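Local coordinates for uncharacterized protein (Archaeoglobus fulgidus, PDB 3LOT) that probably cleaves 3-keto-5-aminohexanoate or a related beta-keto acid with the help of a bound zinc ion, at residues 256-268 with 272-284. Residues are numbered along the deposited sequence; the frame is centred on the assembly and turned at random.
Sequences DVRVGLEDSLYIE and LAKSNAEQVEKMV. With ZN (zinc ion), chain P.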
ATOM      1  N   ASP D 256       0.262  20.330  -0.257  1.00 11.64           N
ATOM      2  CA  ASP D 256       0.171  21.511  -1.084  1.00 12.28           C
ATOM      3  C   ASP D 256       0.214  21.104  -2.548  1.00 11.42           C
ATOM      4  O   ASP D 256       0.515  19.953  -2.891  1.00 12.82           O
ATOM      5  CB  ASP D 256       1.298  22.489  -0.728  1.00 12.19           C
ATOM      6  CG  ASP D 256       1.193  23.000   0.703  1.00 14.25           C
ATOM      7  OD1 ASP D 256       0.071  23.307   1.136  1.00 16.99           O
ATOM      8  OD2 ASP D 256       2.228  23.072   1.400  1.00 16.58           O
ATOM      9  N   VAL D 257      -0.121  22.046  -3.415  1.00 11.01           N
ATOM     10  CA  VAL D 257      -0.291  21.777  -4.811  1.00 10.98           C
ATOM     11  C   VAL D 257       0.410  22.821  -5.704  1.00 10.68           C
ATOM     12  O   VAL D 257       0.493  24.019  -5.373  1.00 10.54           O
ATOM     13  CB  VAL D 257      -1.767  21.681  -5.139  1.00 11.06           C
ATOM     14  CG1 VAL D 257      -2.520  23.007  -4.741  1.00 11.04           C
ATOM     15  CG2 VAL D 257      -1.958  21.353  -6.623  1.00 12.12           C
ATOM     16  N   ARG D 258       0.931  22.332  -6.828  1.00 11.01           N
ATOM     17  CA  ARG D 258       1.534  23.150  -7.871  1.00 10.44           C
ATOM     18  C   ARG D 258       0.775  22.912  -9.157  1.00 11.47           C
ATOM     19  O   ARG D 258       0.408  21.740  -9.477  1.00 12.74           O
ATOM     20  CB  ARG D 258       3.005  22.791  -8.081  1.00 11.54           C
ATOM     21  CG  ARG D 258       3.675  23.486  -9.249  1.00 11.92           C
ATOM     22  CD  ARG D 258       5.191  23.340  -9.224  1.00 15.35           C
ATOM     23  NE  ARG D 258       5.711  22.813 -10.477  1.00 13.12           N
ATOM     24  CZ  ARG D 258       6.994  22.662 -10.748  1.00 16.01           C
ATOM     25  NH1 ARG D 258       7.948  23.049  -9.881  1.00 18.88           N
ATOM     26  NH2 ARG D 258       7.345  22.147 -11.908  1.00 15.28           N
ATOM     27  N   VAL D 259       0.502  24.018  -9.852  1.00 10.43           N
ATOM     28  CA  VAL D 259      -0.154  24.013 -11.149  1.00 11.09           C
ATOM     29  C   VAL D 259       0.726  24.900 -12.056  1.00 11.46           C
ATOM     30  O   VAL D 259       1.827  25.305 -11.670  1.00 11.40           O
ATOM     31  CB  VAL D 259      -1.606  24.524 -11.067  1.00 11.95           C
ATOM     32  CG1 VAL D 259      -2.445  23.614 -10.183  1.00 10.47           C
ATOM     33  CG2 VAL D 259      -1.685  26.020 -10.565  1.00  9.28           C
ATOM     34  N   GLY D 260       0.295  25.148 -13.275  1.00 10.33           N
ATOM     35  CA  GLY D 260       1.047  26.082 -14.106  1.00 10.76           C
ATOM     36  C   GLY D 260       1.405  25.487 -15.445  1.00 11.27           C
ATOM     37  O   GLY D 260       1.435  24.250 -15.594  1.00 11.60           O
ATOM     38  N   LEU D 261       1.643  26.384 -16.402  1.00 12.08           N
ATOM     39  CA  LEU D 261       1.929  26.037 -17.803  1.00 12.41           C
ATOM     40  C   LEU D 261       3.249  25.338 -17.947  1.00 12.51           C
ATOM     41  O   LEU D 261       3.472  24.659 -18.920  1.00 12.47           O
ATOM     42  CB  LEU D 261       1.888  27.269 -18.720  1.00 12.61           C
ATOM     43  CG  LEU D 261       0.565  28.042 -18.812  1.00 14.70           C
ATOM     44  CD1 LEU D 261       0.603  29.076 -19.949  1.00 16.75           C
ATOM     45  CD2 LEU D 261      -0.545  27.132 -19.033  1.00 12.76           C
ATOM     46  N   GLU D 262       4.136  25.470 -16.962  1.00 12.81           N
ATOM     47  CA  GLU D 262       5.306  24.618 -16.958  1.00 12.90           C
ATOM     48  C   GLU D 262       5.007  23.099 -17.001  1.00 14.04           C
ATOM     49  O   GLU D 262       5.757  22.349 -17.657  1.00 13.09           O
ATOM     50  CB  GLU D 262       6.208  24.964 -15.776  1.00 14.17           C
ATOM     51  CG  GLU D 262       7.213  23.875 -15.420  1.00 14.21           C
ATOM     52  CD  GLU D 262       8.307  24.406 -14.493  1.00 16.86           C
ATOM     53  OE1 GLU D 262       8.315  25.604 -14.094  1.00 14.26           O
ATOM     54  OE2 GLU D 262       9.154  23.580 -14.207  1.00 17.28           O
ATOM     55  N   ASP D 263       3.965  22.661 -16.272  1.00 14.84           N
ATOM     56  CA  ASP D 263       3.658  21.244 -16.049  1.00 14.74           C
ATOM     57  C   ASP D 263       2.545  20.719 -16.964  1.00 14.42           C
ATOM     58  O   ASP D 263       2.508  19.518 -17.281  1.00 15.17           O
ATOM     59  CB  ASP D 263       3.225  21.035 -14.575  1.00 15.44           C
ATOM     60  CG  ASP D 263       4.247  21.580 -13.570  1.00 17.08           C
ATOM     61  OD1 ASP D 263       5.446  21.424 -13.831  1.00 21.42           O
ATOM     62  OD2 ASP D 263       3.858  22.145 -12.519  1.00 18.86           O
ATOM     63  N   SER D 264       1.634  21.592 -17.374  1.00 14.23           N
ATOM     64  CA  SER D 264       0.582  21.206 -18.333  1.00 13.70           C
ATOM     65  C   SER D 264       0.142  22.397 -19.169  1.00 14.08           C
ATOM     66  O   SER D 264      -0.072  23.502 -18.636  1.00 13.31           O
ATOM     67  CB  SER D 264      -0.639  20.677 -17.594  1.00 13.64           C
ATOM     68  OG  SER D 264      -1.753  20.448 -18.456  1.00 13.26           O
ATOM     69  N   LEU D 265      -0.052  22.167 -20.465  1.00 13.81           N
ATOM     70  CA  LEU D 265      -0.507  23.237 -21.344  1.00 13.97           C
ATOM     71  C   LEU D 265      -2.035  23.328 -21.382  1.00 15.07           C
ATOM     72  O   LEU D 265      -2.567  24.207 -22.046  1.00 15.71           O
ATOM     73  CB  LEU D 265       0.037  23.024 -22.757  1.00 12.99           C
ATOM     74  CG  LEU D 265       1.561  23.077 -22.919  1.00 14.10           C
ATOM     75  CD1 LEU D 265       1.992  22.718 -24.356  1.00 11.08           C
ATOM     76  CD2 LEU D 265       2.122  24.436 -22.511  1.00 14.06           C
ATOM     77  N   TYR D 266      -2.728  22.447 -20.663  1.00 16.63           N
ATOM     78  CA  TYR D 266      -4.181  22.280 -20.823  1.00 18.25           C
ATOM     79  C   TYR D 266      -4.961  22.751 -19.606  1.00 18.25           C
ATOM     80  O   TYR D 266      -4.447  22.754 -18.475  1.00 17.00           O
ATOM     81  CB  TYR D 266      -4.498  20.813 -21.174  1.00 19.24           C
ATOM     82  CG  TYR D 266      -3.940  20.444 -22.526  1.00 22.27           C
ATOM     83  CD1 TYR D 266      -4.682  20.643 -23.676  1.00 27.13           C
ATOM     84  CD2 TYR D 266      -2.650  19.957 -22.664  1.00 28.47           C
ATOM     85  CE1 TYR D 266      -4.170  20.359 -24.919  1.00 29.58           C
ATOM     86  CE2 TYR D 266      -2.135  19.639 -23.925  1.00 28.75           C
ATOM     87  CZ  TYR D 266      -2.893  19.851 -25.032  1.00 31.38           C
ATOM     88  OH  TYR D 266      -2.389  19.546 -26.290  1.00 39.23           O
ATOM     89  N   ILE D 267      -6.176  23.212 -19.861  1.00 19.52           N
ATOM     90  CA  ILE D 267      -7.119  23.538 -18.782  1.00 21.24           C
ATOM     91  C   ILE D 267      -8.150  22.392 -18.628  1.00 23.30           C
ATOM     92  O   ILE D 267      -8.546  22.061 -17.496  1.00 24.91           O
ATOM     93  CB  ILE D 267      -7.817  24.905 -18.993  1.00 20.20           C
ATOM     94  CG1 ILE D 267      -8.577  25.298 -17.716  1.00 19.43           C
ATOM     95  CG2 ILE D 267      -8.715  24.850 -20.235  1.00 20.20           C
ATOM     96  CD1 ILE D 267      -7.641  25.540 -16.435  1.00 17.57           C
ATOM     97  N   GLU D 268      -8.540  21.803 -19.758  1.00 25.42           N
ATOM     98  CA  GLU D 268      -9.337  20.566 -19.840  1.00 27.53           C
ATOM     99  C   GLU D 268      -8.828  19.661 -20.961  1.00 28.04           C
ATOM    100  O   GLU D 268      -8.007  20.079 -21.800  1.00 28.36           O
ATOM    101  CB  GLU D 268     -10.795  20.857 -20.217  1.00 28.21           C
ATOM    102  CG  GLU D 268     -11.487  21.957 -19.446  1.00 32.87           C
ATOM    103  CD  GLU D 268     -12.658  22.566 -20.212  1.00 40.05           C
ATOM    104  OE1 GLU D 268     -13.350  21.828 -20.993  1.00 43.15           O
ATOM    105  OE2 GLU D 268     -12.880  23.799 -20.033  1.00 45.61           O
ATOM    106  N   LEU D 272      -6.393  24.018 -24.616  1.00 22.06           N
ATOM    107  CA  LEU D 272      -5.216  24.698 -24.119  1.00 20.15           C
ATOM    108  C   LEU D 272      -5.655  25.718 -23.089  1.00 18.69           C
ATOM    109  O   LEU D 272      -6.664  26.396 -23.263  1.00 16.72           O
ATOM    110  CB  LEU D 272      -4.432  25.374 -25.242  1.00 20.10           C
ATOM    111  CG  LEU D 272      -3.831  24.402 -26.263  1.00 19.41           C
ATOM    112  CD1 LEU D 272      -3.211  25.220 -27.409  1.00 17.20           C
ATOM    113  CD2 LEU D 272      -2.823  23.446 -25.615  1.00 16.73           C
ATOM    114  N   ALA D 273      -4.919  25.748 -21.983  1.00 17.22           N
ATOM    115  CA  ALA D 273      -5.008  26.838 -21.013  1.00 16.67           C
ATOM    116  C   ALA D 273      -4.557  28.157 -21.646  1.00 15.94           C
ATOM    117  O   ALA D 273      -3.483  28.210 -22.233  1.00 15.34           O
ATOM    118  CB  ALA D 273      -4.121  26.517 -19.789  1.00 16.56           C
ATOM    119  N   LYS D 274      -5.362  29.220 -21.491  1.00 15.21           N
ATOM    120  CA  LYS D 274      -5.035  30.517 -22.049  1.00 15.48           C
ATOM    121  C   LYS D 274      -4.044  31.279 -21.203  1.00 14.55           C
ATOM    122  O   LYS D 274      -3.471  32.249 -21.669  1.00 13.44           O
ATOM    123  CB  LYS D 274      -6.301  31.364 -22.243  1.00 16.98           C
ATOM    124  CG  LYS D 274      -7.096  30.982 -23.527  1.00 21.34           C
ATOM    125  CD  LYS D 274      -8.349  31.899 -23.675  1.00 26.97           C
ATOM    126  CE  LYS D 274      -8.994  31.862 -25.046  1.00 26.41           C
ATOM    127  NZ  LYS D 274      -8.897  30.546 -25.676  1.00 30.31           N
ATOM    128  N   SER D 275      -3.851  30.851 -19.961  1.00 13.70           N
ATOM    129  CA  SER D 275      -2.876  31.486 -19.062  1.00 13.63           C
ATOM    130  C   SER D 275      -2.648  30.621 -17.840  1.00 13.27           C
ATOM    131  O   SER D 275      -3.439  29.738 -17.502  1.00 12.87           O
ATOM    132  CB  SER D 275      -3.395  32.833 -18.547  1.00 13.15           C
ATOM    133  OG  SER D 275      -4.583  32.578 -17.792  1.00 13.85           O
ATOM    134  N   ASN D 276      -1.587  30.954 -17.141  1.00 13.86           N
ATOM    135  CA  ASN D 276      -1.330  30.393 -15.848  1.00 13.15           C
ATOM    136  C   ASN D 276      -2.470  30.699 -14.892  1.00 13.00           C
ATOM    137  O   ASN D 276      -2.909  29.805 -14.148  1.00 12.71           O
ATOM    138  CB  ASN D 276       0.006  30.945 -15.326  1.00 13.71           C
ATOM    139  CG  ASN D 276       1.182  30.169 -15.878  1.00 13.00           C
ATOM    140  OD1 ASN D 276       1.484  29.063 -15.406  1.00 12.61           O
ATOM    141  ND2 ASN D 276       1.825  30.717 -16.891  1.00 10.77           N
ATOM    142  N   ALA D 277      -2.986  31.936 -14.953  1.00 11.89           N
ATOM    143  CA  ALA D 277      -4.023  32.369 -14.036  1.00 12.28           C
ATOM    144  C   ALA D 277      -5.233  31.466 -14.142  1.00 12.17           C
ATOM    145  O   ALA D 277      -5.849  31.184 -13.162  1.00 12.10           O
ATOM    146  CB  ALA D 277      -4.397  33.843 -14.275  1.00 10.43           C
ATOM    147  N   GLU D 278      -5.562  30.993 -15.338  1.00 12.36           N
ATOM    148  CA  GLU D 278      -6.716  30.128 -15.504  1.00 13.29           C
ATOM    149  C   GLU D 278      -6.668  28.814 -14.693  1.00 13.02           C
ATOM    150  O   GLU D 278      -7.671  28.361 -14.149  1.00 12.30           O
ATOM    151  CB  GLU D 278      -6.898  29.804 -16.994  1.00 13.69           C
ATOM    152  CG  GLU D 278      -8.253  29.346 -17.341  1.00 17.18           C
ATOM    153  CD  GLU D 278      -8.368  28.832 -18.792  1.00 22.47           C
ATOM    154  OE1 GLU D 278      -7.347  28.686 -19.492  1.00 26.07           O
ATOM    155  OE2 GLU D 278      -9.500  28.556 -19.217  1.00 25.11           O
ATOM    156  N   GLN D 279      -5.495  28.197 -14.659  1.00 13.78           N
ATOM    157  CA  GLN D 279      -5.257  26.986 -13.883  1.00 13.29           C
ATOM    158  C   GLN D 279      -5.225  27.302 -12.386  1.00 13.32           C
ATOM    159  O   GLN D 279      -5.746  26.540 -11.572  1.00 13.17           O
ATOM    160  CB  GLN D 279      -3.923  26.360 -14.307  1.00 13.83           C
ATOM    161  CG  GLN D 279      -3.941  25.697 -15.679  1.00 14.61           C
ATOM    162  CD  GLN D 279      -2.554  25.209 -16.122  1.00 14.07           C
ATOM    163  OE1 GLN D 279      -1.549  25.487 -15.464  1.00 16.39           O
ATOM    164  NE2 GLN D 279      -2.507  24.462 -17.213  1.00 12.18           N
ATOM    165  N   VAL D 280      -4.598  28.409 -12.011  1.00 12.56           N
ATOM    166  CA  VAL D 280      -4.622  28.826 -10.601  1.00 11.26           C
ATOM    167  C   VAL D 280      -6.053  29.058 -10.101  1.00 11.54           C
ATOM    168  O   VAL D 280      -6.413  28.568  -9.051  1.00 10.51           O
ATOM    169  CB  VAL D 280      -3.762  30.065 -10.340  1.00 10.41           C
ATOM    170  CG1 VAL D 280      -3.938  30.543  -8.881  1.00 10.60           C
ATOM    171  CG2 VAL D 280      -2.318  29.764 -10.672  1.00 11.68           C
ATOM    172  N   GLU D 281      -6.877  29.783 -10.873  1.00 11.86           N
ATOM    173  CA  GLU D 281      -8.280  30.018 -10.498  1.00 12.26           C
ATOM    174  C   GLU D 281      -9.042  28.717 -10.299  1.00 12.23           C
ATOM    175  O   GLU D 281      -9.801  28.594  -9.350  1.00 10.89           O
ATOM    176  CB  GLU D 281      -8.996  30.875 -11.535  1.00 12.60           C
ATOM    177  CG  GLU D 281      -8.391  32.237 -11.614  1.00 14.84           C
ATOM    178  CD  GLU D 281      -8.769  33.060 -12.856  1.00 21.39           C
ATOM    179  OE1 GLU D 281      -9.366  32.554 -13.833  1.00 23.95           O
ATOM    180  OE2 GLU D 281      -8.470  34.270 -12.815  1.00 22.99           O
ATOM    181  N   LYS D 282      -8.827  27.763 -11.195  1.00 11.86           N
ATOM    182  CA  LYS D 282      -9.459  26.420 -11.089  1.00 12.39           C
ATOM    183  C   LYS D 282      -9.066  25.673  -9.814  1.00 12.73           C
ATOM    184  O   LYS D 282      -9.924  25.137  -9.092  1.00 12.19           O
ATOM    185  CB  LYS D 282      -9.096  25.580 -12.301  1.00 12.45           C
ATOM    186  CG  LYS D 282      -9.715  24.176 -12.323  1.00 14.28           C
ATOM    187  CD  LYS D 282      -9.500  23.577 -13.707  1.00 16.59           C
ATOM    188  CE  LYS D 282     -10.318  22.343 -13.932  1.00 17.34           C
ATOM    189  NZ  LYS D 282     -11.725  22.734 -14.107  1.00 15.30           N
HETATM  190  N   MSE D 283      -7.772  25.665  -9.518  1.00 12.50           N
HETATM  191  CA  MSE D 283      -7.300  24.896  -8.395  1.00 13.12           C
HETATM  192  C   MSE D 283      -7.797  25.574  -7.119  1.00 12.44           C
HETATM  193  O   MSE D 283      -8.180  24.883  -6.178  1.00 12.34           O
HETATM  194  CB  MSE D 283      -5.777  24.767  -8.411  1.00 12.74           C
HETATM  195  CG  MSE D 283      -5.220  23.845  -7.321  1.00 15.02           C
HETATM  196 SE   MSE D 283      -5.827  21.974  -7.583  0.75 16.04          SE
HETATM  197  CE  MSE D 283      -6.400  21.801  -5.907  1.00  9.39           C
ATOM    198  N   VAL D 284      -7.851  26.910  -7.107  1.00 12.89           N
ATOM    199  CA  VAL D 284      -8.392  27.677  -5.951  1.00 11.77           C
ATOM    200  C   VAL D 284      -9.873  27.395  -5.724  1.00 12.80           C
ATOM    201  O   VAL D 284     -10.302  27.213  -4.581  1.00 12.99           O
ATOM    202  CB  VAL D 284      -8.105  29.195  -6.041  1.00 12.17           C
ATOM    203  CG1 VAL D 284      -8.853  29.995  -4.939  1.00 10.82           C
ATOM    204  CG2 VAL D 284      -6.550  29.464  -5.938  1.00  8.31           C
TER
HETATM  205 ZN    ZN P 501      10.828  23.879 -12.908  1.00 43.26          ZN
HETATM  206  O   HOH W   1      -1.349  26.658 -23.030  1.00 11.91           O
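A strand, the loop that carries a zinc ligand and the helix that follows make up this last beta/alpha unit of the barrel, where strand 256-259 runs nearly antiparallel (153°) to helix 276-284, with Val257 and Val259 facing it. Val257 CG1 meets CG of selenomethionine Met283 tip to tip at 3.8 Å, while Val259 sets CG1 on Met283 CB and CG2 on Val280 CG2. Beyond the strand, two side-chain amides from the helix hold the loop. Asn276 OD1 takes a nearly straight bond from Leu261 N (2.9 Å, 170°), and its ND2 turns to Ile14 O. Gln279, extended beyond CG, pushes its amide into the turn: NE2 donates to Ser264 O (3.0 Å), which lies in the plane of the Gln279 amide, and to Tyr266 O (2.9 Å), whereas OE1 receives a weak bond from Gly260 N. Both NE2 hydrogens are thus used on loop carbonyls. Ile267 carries CG1 away from its backbone N (chi1 -169°), which lays CD1 alongside Gln279 CG and CG1 against the Glu278 carboxylate. Farther out, Ala273 N bonds Leu265 O (2.8 Å), and Leu272 CD2 sits over a face of the Tyr266 ring, 3.8 Å from its centroid, a CH-pi contact. The loop so held carries Glu262, whose OE2 binds zinc at 2.1 Å beside His50 and His52, as befits a metal site at the C-terminal end of a TIM-barrel strand.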